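Local atomic coordinates of origin of replication complex subunit 1B (Arabidopsis thaliana, PDB entry 5HH7), a protein that binds the histone H3 tail through its BAH-PHD cassette, is part of the origin recognition complex in DNA replication, and positively regulates transcription of a subset of genes. Residues 121-127 with 208-212; 66-71 with 170-174; 12-18 with 138-144. One frame throughout, in Å; residues are numbered along the deposited sequence.

Contact 1: 121-127 with 208-212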
# COMPACT_ATOMS: atom_id res chain seq x y z
N THR A 121 3.88 1.32 10.42
CA THR A 121 4.35 0.71 9.18
C THR A 121 4.20 1.70 8.03
O THR A 121 3.49 2.70 8.15
CB THR A 121 3.57 -0.57 8.84
OG1 THR A 121 2.22 -0.24 8.49
CG2 THR A 121 3.57 -1.53 10.03
N MET A 122 4.86 1.41 6.92
CA MET A 122 4.81 2.25 5.74
C MET A 122 3.39 2.30 5.18
O MET A 122 2.92 3.35 4.71
CB MET A 122 5.79 1.71 4.69
CG MET A 122 6.18 2.69 3.62
SD MET A 122 7.81 2.29 2.94
CE MET A 122 8.87 2.71 4.31
N ARG A 123 2.69 1.17 5.23
CA ARG A 123 1.30 1.09 4.80
C ARG A 123 0.41 1.97 5.69
O ARG A 123 -0.48 2.66 5.20
CB ARG A 123 0.82 -0.36 4.83
CG ARG A 123 -0.69 -0.53 4.96
CD ARG A 123 -1.01 -1.40 6.16
NE ARG A 123 -1.63 -0.67 7.26
CZ ARG A 123 -1.56 -1.02 8.54
NH1 ARG A 123 -0.89 -2.10 8.92
NH2 ARG A 123 -2.17 -0.27 9.44
N GLU A 124 0.67 1.94 6.99
CA GLU A 124 -0.07 2.77 7.93
C GLU A 124 0.13 4.26 7.61
O GLU A 124 -0.81 5.04 7.64
CB GLU A 124 0.35 2.45 9.36
CG GLU A 124 -0.51 3.11 10.42
CD GLU A 124 -0.14 2.67 11.83
OE1 GLU A 124 0.65 1.71 11.98
OE2 GLU A 124 -0.64 3.29 12.79
N LYS A 125 1.37 4.63 7.30
CA LYS A 125 1.68 6.01 6.95
C LYS A 125 0.98 6.43 5.66
O LYS A 125 0.48 7.55 5.56
CB LYS A 125 3.19 6.21 6.81
CG LYS A 125 3.99 6.03 8.09
CD LYS A 125 5.47 6.31 7.83
CE LYS A 125 6.33 5.78 8.97
NZ LYS A 125 7.79 5.96 8.69
N LEU A 126 0.95 5.53 4.69
CA LEU A 126 0.29 5.81 3.42
C LEU A 126 -1.19 6.09 3.64
O LEU A 126 -1.72 7.09 3.17
CB LEU A 126 0.44 4.64 2.45
CG LEU A 126 -0.34 4.82 1.15
CD1 LEU A 126 0.23 5.99 0.34
CD2 LEU A 126 -0.34 3.54 0.32
N LEU A 127 -1.84 5.20 4.38
CA LEU A 127 -3.28 5.28 4.57
C LEU A 127 -3.70 6.43 5.49
O LEU A 127 -4.88 6.76 5.57
CB LEU A 127 -3.83 3.94 5.07
CG LEU A 127 -3.62 2.78 4.10
CD1 LEU A 127 -4.19 1.46 4.64
CD2 LEU A 127 -4.23 3.09 2.72
N ASP A 208 1.86 -6.83 4.30
CA ASP A 208 1.34 -5.52 4.70
C ASP A 208 1.25 -4.51 3.56
O ASP A 208 0.54 -3.51 3.67
CB ASP A 208 2.23 -4.94 5.81
CG ASP A 208 1.53 -3.86 6.60
OD1 ASP A 208 0.31 -4.00 6.83
OD2 ASP A 208 2.20 -2.89 7.01
N ASP A 209 1.95 -4.77 2.47
CA ASP A 209 2.10 -3.78 1.42
C ASP A 209 1.22 -4.06 0.20
O ASP A 209 1.56 -3.71 -0.93
CB ASP A 209 3.57 -3.66 1.03
CG ASP A 209 4.44 -3.30 2.22
OD1 ASP A 209 4.18 -2.25 2.85
OD2 ASP A 209 5.35 -4.08 2.57
N VAL A 210 0.08 -4.70 0.45
CA VAL A 210 -0.86 -5.05 -0.61
C VAL A 210 -2.06 -4.11 -0.60
O VAL A 210 -2.70 -3.91 0.44
CB VAL A 210 -1.34 -6.51 -0.45
CG1 VAL A 210 -2.45 -6.82 -1.46
CG2 VAL A 210 -0.17 -7.47 -0.60
N PHE A 211 -2.36 -3.53 -1.75
CA PHE A 211 -3.48 -2.60 -1.86
C PHE A 211 -4.39 -2.97 -3.02
O PHE A 211 -4.00 -3.70 -3.93
CB PHE A 211 -2.97 -1.17 -2.03
CG PHE A 211 -2.06 -0.73 -0.93
CD1 PHE A 211 -2.57 -0.20 0.24
CD2 PHE A 211 -0.68 -0.87 -1.06
CE1 PHE A 211 -1.72 0.19 1.27
CE2 PHE A 211 0.17 -0.48 -0.04
CZ PHE A 211 -0.36 0.04 1.13
N LEU A 212 -5.61 -2.44 -2.97
CA LEU A 212 -6.59 -2.63 -4.03
C LEU A 212 -6.71 -1.36 -4.85
O LEU A 212 -6.80 -0.27 -4.28
CB LEU A 212 -7.95 -2.95 -3.42
CG LEU A 212 -9.16 -2.80 -4.36
CD1 LEU A 212 -9.17 -3.89 -5.40
CD2 LEU A 212 -10.47 -2.78 -3.57
O HOH W 1 4.12 -1.63 5.42
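With OG1 of T121 set between its own backbone N and carbonyl carbon (chi1 69°), the hydroxyl can serve two partners at once, and D208 swings its carboxylate to meet it by placing CG opposite the backbone N (chi1 -160°). T121 OG1 donates to the syn lone pair of D208 OD2, 3.0 Å away. The same OG1 accepts from E124 N at 3.1 Å, so T121 is the N-cap of helix 122-127 and its proton is committed to the aspartate. The other carboxylate oxygen goes to R123, whose chain bends at CG and CD to bring the guanidinium round: NH1 reaches OD1 of D208 at 3.1 Å in a nearly straight bond (172°), in the guanidinium plane but with the carboxylate plane turned square to it. A water links the helix start to the loop, accepting from R123 N and donating to D208 OD2 and D209 OD1. Further along the helix the contact turns apolar. L126 lays CD2 over one face of the F211 ring, 4.0 Å from its centroid, while L127 CD2 and R123 CG approach obliquely. R172 also pairs with D208 OD1, Y33 and R190 hold the D209 carboxylate, and E51 shares R123. D208 closes an H3-binding region, and its backbone N bonds to the bound peptide. A hydroxyl, a water and two arginines on the D208 carboxylate would favour its ionised form despite the nearby E51 carboxylate, and they tie the start of a BAH-domain helix to a loop that reads the histone tail.

Contact 2: 66-71 with 170-174; sequences ECDDCL and LKREL. With ZN (zinc ion), chain D.
L170 and K171 begin a type I beta turn of the BAH domain, closed by E173 N bonding to L170 O, and this turn faces the zinc-binding loop of the PHD finger. L170 N is also held by OE1 of E173, on its anti lone pair. K171 comes next and lies against peptide oxygens: chi1 of -72°, with CG anti to the carbonyl carbon, sets CG 3.3 Å from D68 O, and the bend at chi2 (-64°) carries CD and CE along D69 O. A water bridges the backbones here, donating to D68 O and accepting from K171 N. R172 then stretches out from CG to NE and grips E66 side-on, the two flat groups only 15° from coplanar. NH1 donates to OE2 of E66 at 2.8 Å and NE to OE1 at 2.9 Å, while L71 CD2 approaches the guanidinium obliquely. NH1 also makes a salt bridge to D208, NH2 donates to V210 O, and E66 OE2 forms a salt bridge to a basic side chain of the bound peptide. Across from the turn, C67, C70, C93 and C96 complete the zinc site, and SG of C67, 2.6 Å from the zinc, accepts from D69 N at 3.2 Å.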
# COMPACT_ATOMS: atom_id res chain seq x y z
N GLU A 66 -5.45 -9.93 10.41
CA GLU A 66 -5.63 -8.49 10.28
C GLU A 66 -7.11 -8.15 10.26
O GLU A 66 -7.89 -8.78 9.54
CB GLU A 66 -4.96 -8.03 8.99
CG GLU A 66 -5.15 -6.57 8.64
CD GLU A 66 -4.36 -6.18 7.40
OE1 GLU A 66 -4.94 -6.22 6.30
OE2 GLU A 66 -3.16 -5.87 7.54
N CYS A 67 -7.51 -7.17 11.06
CA CYS A 67 -8.90 -6.74 11.08
C CYS A 67 -9.22 -5.94 9.83
O CYS A 67 -8.48 -5.03 9.47
CB CYS A 67 -9.18 -5.91 12.33
SG CYS A 67 -10.79 -5.12 12.28
N ASP A 68 -10.33 -6.27 9.17
CA ASP A 68 -10.77 -5.56 7.97
C ASP A 68 -10.93 -4.06 8.20
O ASP A 68 -10.73 -3.27 7.28
CB ASP A 68 -12.11 -6.11 7.47
CG ASP A 68 -11.99 -7.48 6.86
OD1 ASP A 68 -10.85 -7.91 6.57
OD2 ASP A 68 -13.04 -8.14 6.65
N ASP A 69 -11.28 -3.68 9.42
CA ASP A 69 -11.61 -2.28 9.71
C ASP A 69 -10.42 -1.46 10.20
O ASP A 69 -10.01 -0.50 9.55
CB ASP A 69 -12.78 -2.18 10.70
CG ASP A 69 -14.12 -2.47 10.05
OD1 ASP A 69 -14.15 -2.56 8.80
OD2 ASP A 69 -15.13 -2.59 10.77
N CYS A 70 -9.88 -1.83 11.36
CA CYS A 70 -8.80 -1.07 11.97
C CYS A 70 -7.42 -1.49 11.47
O CYS A 70 -6.43 -0.82 11.75
CB CYS A 70 -8.85 -1.20 13.50
SG CYS A 70 -8.06 -2.69 14.15
N LEU A 71 -7.37 -2.60 10.74
CA LEU A 71 -6.11 -3.15 10.23
C LEU A 71 -5.10 -3.54 11.31
O LEU A 71 -3.92 -3.72 11.03
CB LEU A 71 -5.47 -2.21 9.20
CG LEU A 71 -6.26 -2.00 7.91
CD1 LEU A 71 -5.50 -1.11 6.95
CD2 LEU A 71 -6.57 -3.35 7.27
N LEU A 170 -12.91 -0.22 0.46
CA LEU A 170 -12.16 -1.07 1.37
C LEU A 170 -11.04 -0.25 2.01
O LEU A 170 -10.61 0.76 1.45
CB LEU A 170 -11.58 -2.29 0.65
CG LEU A 170 -12.58 -3.25 0.01
CD1 LEU A 170 -11.92 -4.59 -0.29
CD2 LEU A 170 -13.81 -3.44 0.89
N LYS A 171 -10.58 -0.67 3.18
CA LYS A 171 -9.55 0.07 3.90
C LYS A 171 -8.21 0.13 3.16
O LYS A 171 -7.46 1.09 3.30
CB LYS A 171 -9.36 -0.49 5.32
CG LYS A 171 -10.52 -0.16 6.25
CD LYS A 171 -10.63 1.34 6.47
CE LYS A 171 -11.77 1.68 7.42
NZ LYS A 171 -11.78 3.12 7.79
N ARG A 172 -7.92 -0.91 2.37
CA ARG A 172 -6.68 -0.94 1.61
C ARG A 172 -6.85 -0.45 0.17
O ARG A 172 -6.02 -0.73 -0.70
CB ARG A 172 -6.07 -2.35 1.62
CG ARG A 172 -5.48 -2.74 2.97
CD ARG A 172 -4.96 -4.17 2.95
NE ARG A 172 -4.14 -4.46 4.12
CZ ARG A 172 -2.84 -4.20 4.21
NH1 ARG A 172 -2.17 -4.50 5.31
NH2 ARG A 172 -2.21 -3.63 3.18
N GLU A 173 -7.92 0.30 -0.08
CA GLU A 173 -8.22 0.74 -1.44
C GLU A 173 -7.58 2.08 -1.81
O GLU A 173 -7.59 3.02 -1.03
CB GLU A 173 -9.74 0.80 -1.69
CG GLU A 173 -10.11 1.15 -3.13
CD GLU A 173 -11.58 0.99 -3.43
OE1 GLU A 173 -12.37 0.81 -2.47
OE2 GLU A 173 -11.96 1.02 -4.62
N LEU A 174 -7.01 2.13 -3.01
CA LEU A 174 -6.42 3.35 -3.56
C LEU A 174 -7.09 3.68 -4.89
O LEU A 174 -7.62 2.79 -5.55
CB LEU A 174 -4.93 3.16 -3.81
CG LEU A 174 -4.07 2.71 -2.62
CD1 LEU A 174 -2.65 2.40 -3.07
CD2 LEU A 174 -4.09 3.78 -1.53
ZN ZN D . -10.49 -3.72 14.42
O HOH W 2 -11.73 -2.97 4.49

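Contact 3: 12-18 with 138-144; sequences KRVYYNK and KLWKEVD
R13 runs along the indole of W140 from its first carbon to its last nitrogen. Its CB starts 3.8 Å from W140 CD1, and CG comes in closer over the same CD1. CD then stands over the five-membered ring, 3.6 Å from its centroid, in a CH-pi contact. NE follows above the rim near W140 NE1; both are donors, so no hydrogen bond joins them, and NE donates instead to a water, which in turn donates to E142 OE2. CZ lies 3.3 Å from W140 CZ2: the guanidinium stacks on the indole, planes 15° apart, as an off-centre cation-pi contact. At the end, NH1 donates to Y15 OH in the guanidinium plane, and NH2 has a salt bridge to D182. The extended chain keeps the whole length flat on the ring.

The backbones beneath form an antiparallel beta pair that adds strand 13-16 to the BAH-domain sheet along the end of strand 132-142. V14 and K141 are a hydrogen-bonded pair, V14 N donating to K141 O at 3.1 Å and K141 N returning a bond to V14 O; R13-E142 and Y15-W140 are non-hydrogen-bonded pairs, and their four side chains share one face of the sheet. Past the strand end, V143 N hydrogen-bonds to K12 O from above the carbonyl plane.

W140 holds its indole between backbone N and carbonyl carbon (chi1 77°), and NE1 donates to E142 OE1 at 3.0 Å, nearly in the ring plane. W149 meets the indole with planes almost parallel. The Y15 ring lies over W140 CB on one face and has its edge against K138 CB.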
# COMPACT_ATOMS: atom_id res chain seq x y z
N LYS A 12 18.98 15.22 -23.55
CA LYS A 12 18.99 15.71 -22.19
C LYS A 12 18.48 14.63 -21.24
O LYS A 12 18.80 14.63 -20.05
CB LYS A 12 18.15 16.99 -22.07
CG LYS A 12 18.44 17.83 -20.84
CD LYS A 12 17.67 19.14 -20.85
CE LYS A 12 17.93 19.93 -22.12
NZ LYS A 12 19.38 20.06 -22.42
N ARG A 13 17.71 13.70 -21.78
CA ARG A 13 17.23 12.55 -21.02
C ARG A 13 17.46 11.24 -21.77
O ARG A 13 17.28 11.17 -22.99
CB ARG A 13 15.73 12.69 -20.72
CG ARG A 13 15.36 13.80 -19.77
CD ARG A 13 13.86 13.77 -19.50
NE ARG A 13 13.43 14.79 -18.55
CZ ARG A 13 12.18 14.92 -18.13
NH1 ARG A 13 11.24 14.09 -18.56
NH2 ARG A 13 11.86 15.88 -17.26
N VAL A 14 17.84 10.20 -21.03
CA VAL A 14 17.90 8.86 -21.58
C VAL A 14 16.88 7.99 -20.86
O VAL A 14 17.03 7.68 -19.67
CB VAL A 14 19.30 8.23 -21.43
CG1 VAL A 14 19.30 6.79 -21.91
CG2 VAL A 14 20.33 9.05 -22.19
N TYR A 15 15.82 7.61 -21.56
CA TYR A 15 14.73 6.83 -20.97
C TYR A 15 15.04 5.34 -20.95
O TYR A 15 15.70 4.82 -21.84
CB TYR A 15 13.41 7.09 -21.70
CG TYR A 15 12.78 8.42 -21.37
CD1 TYR A 15 13.04 9.55 -22.13
CD2 TYR A 15 11.90 8.54 -20.30
CE1 TYR A 15 12.46 10.77 -21.82
CE2 TYR A 15 11.31 9.75 -19.99
CZ TYR A 15 11.59 10.86 -20.76
OH TYR A 15 11.00 12.07 -20.44
N TYR A 16 14.55 4.66 -19.91
CA TYR A 16 14.77 3.23 -19.74
C TYR A 16 13.46 2.50 -19.46
O TYR A 16 12.56 3.05 -18.83
CB TYR A 16 15.73 2.97 -18.57
CG TYR A 16 17.14 3.47 -18.79
CD1 TYR A 16 18.06 2.71 -19.49
CD2 TYR A 16 17.55 4.69 -18.28
CE1 TYR A 16 19.35 3.16 -19.69
CE2 TYR A 16 18.84 5.15 -18.46
CZ TYR A 16 19.74 4.38 -19.17
OH TYR A 16 21.02 4.82 -19.37
N ASN A 17 13.37 1.26 -19.93
CA ASN A 17 12.25 0.41 -19.55
C ASN A 17 12.42 -0.05 -18.11
O ASN A 17 11.45 -0.18 -17.36
CB ASN A 17 12.12 -0.79 -20.48
CG ASN A 17 11.09 -1.79 -19.99
OD1 ASN A 17 9.89 -1.55 -20.06
ND2 ASN A 17 11.56 -2.92 -19.48
N LYS A 18 13.67 -0.29 -17.72
CA LYS A 18 13.97 -0.64 -16.34
C LYS A 18 15.35 -0.18 -15.88
O LYS A 18 16.27 -0.04 -16.69
CB LYS A 18 13.79 -2.14 -16.09
CG LYS A 18 14.70 -3.04 -16.90
CD LYS A 18 14.44 -4.50 -16.56
CE LYS A 18 15.30 -5.43 -17.40
NZ LYS A 18 15.02 -5.28 -18.86
N LYS A 138 7.48 6.51 -16.20
CA LYS A 138 8.72 6.54 -16.96
C LYS A 138 9.91 6.44 -16.01
O LYS A 138 9.78 6.72 -14.82
CB LYS A 138 8.84 7.85 -17.76
CG LYS A 138 7.71 8.10 -18.75
CD LYS A 138 7.77 7.16 -19.93
CE LYS A 138 6.76 7.55 -20.99
NZ LYS A 138 5.39 7.66 -20.41
N LEU A 139 11.06 6.02 -16.54
CA LEU A 139 12.32 6.08 -15.82
C LEU A 139 13.37 6.68 -16.75
O LEU A 139 13.42 6.34 -17.93
CB LEU A 139 12.79 4.69 -15.40
CG LEU A 139 11.93 3.87 -14.44
CD1 LEU A 139 11.40 2.63 -15.15
CD2 LEU A 139 12.74 3.48 -13.20
N TRP A 140 14.20 7.58 -16.23
CA TRP A 140 15.26 8.14 -17.05
C TRP A 140 16.47 8.63 -16.26
O TRP A 140 16.39 8.91 -15.07
CB TRP A 140 14.74 9.27 -17.95
CG TRP A 140 14.53 10.58 -17.24
CD1 TRP A 140 15.44 11.58 -17.08
CD2 TRP A 140 13.32 11.03 -16.62
NE1 TRP A 140 14.87 12.63 -16.39
CE2 TRP A 140 13.57 12.31 -16.09
CE3 TRP A 140 12.05 10.47 -16.45
CZ2 TRP A 140 12.60 13.05 -15.41
CZ3 TRP A 140 11.08 11.20 -15.77
CH2 TRP A 140 11.37 12.47 -15.26
N LYS A 141 17.60 8.72 -16.96
CA LYS A 141 18.79 9.34 -16.42
C LYS A 141 18.89 10.74 -16.99
O LYS A 141 18.83 10.93 -18.21
CB LYS A 141 20.03 8.53 -16.79
CG LYS A 141 21.33 9.08 -16.21
CD LYS A 141 22.51 8.18 -16.54
CE LYS A 141 22.71 8.04 -18.03
NZ LYS A 141 23.90 7.20 -18.36
N GLU A 142 19.02 11.73 -16.11
CA GLU A 142 19.20 13.11 -16.53
C GLU A 142 20.63 13.26 -17.05
O GLU A 142 21.59 13.02 -16.32
CB GLU A 142 18.94 14.04 -15.34
CG GLU A 142 18.84 15.52 -15.70
CD GLU A 142 17.50 15.89 -16.31
OE1 GLU A 142 16.53 15.11 -16.16
OE2 GLU A 142 17.41 16.97 -16.93
N VAL A 143 20.77 13.66 -18.31
CA VAL A 143 22.08 13.72 -18.96
C VAL A 143 23.03 14.73 -18.32
O VAL A 143 24.23 14.48 -18.20
CB VAL A 143 21.94 13.97 -20.49
CG1 VAL A 143 23.28 14.35 -21.11
CG2 VAL A 143 21.36 12.74 -21.18
N ASP A 144 22.49 15.87 -17.90
CA ASP A 144 23.31 16.94 -17.32
C ASP A 144 24.08 16.52 -16.07
O ASP A 144 25.22 16.96 -15.87
CB ASP A 144 22.45 18.17 -17.02
CG ASP A 144 21.97 18.87 -18.27
OD1 ASP A 144 22.53 18.62 -19.36
OD2 ASP A 144 21.02 19.69 -18.17
O HOH W 3 15.39 16.97 -18.38
O HOH W 4 14.02 16.80 -14.87
O HOH W 5 10.80 5.31 -19.31

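In the fold
Contacts 1 and 2 are neighbours, their centres about 9 Å apart, and they touch directly: L212 O with L174 N, and V210 O with R172 NH2, are probable hydrogen bonds. Contact 3 stands well away, its centre about 29 Å from that of contact 1 and about 37 Å from that of contact 2. Along the chain the segments come as 12-18, 66-71, 121-127, 138-144, 170-174 and 208-212, so every pair of contacts interleaves. Strands 132-142 and 210-218 belong to one mixed sheet, linking contacts 1 and 3, whereas contact 2 joins the PHD finger to the BAH domain. Residues 66-71 and D208 belong to histone H3-binding regions, so contacts 1 and 2 both touch the bound peptide, and contact 3 builds the sheet's distant end.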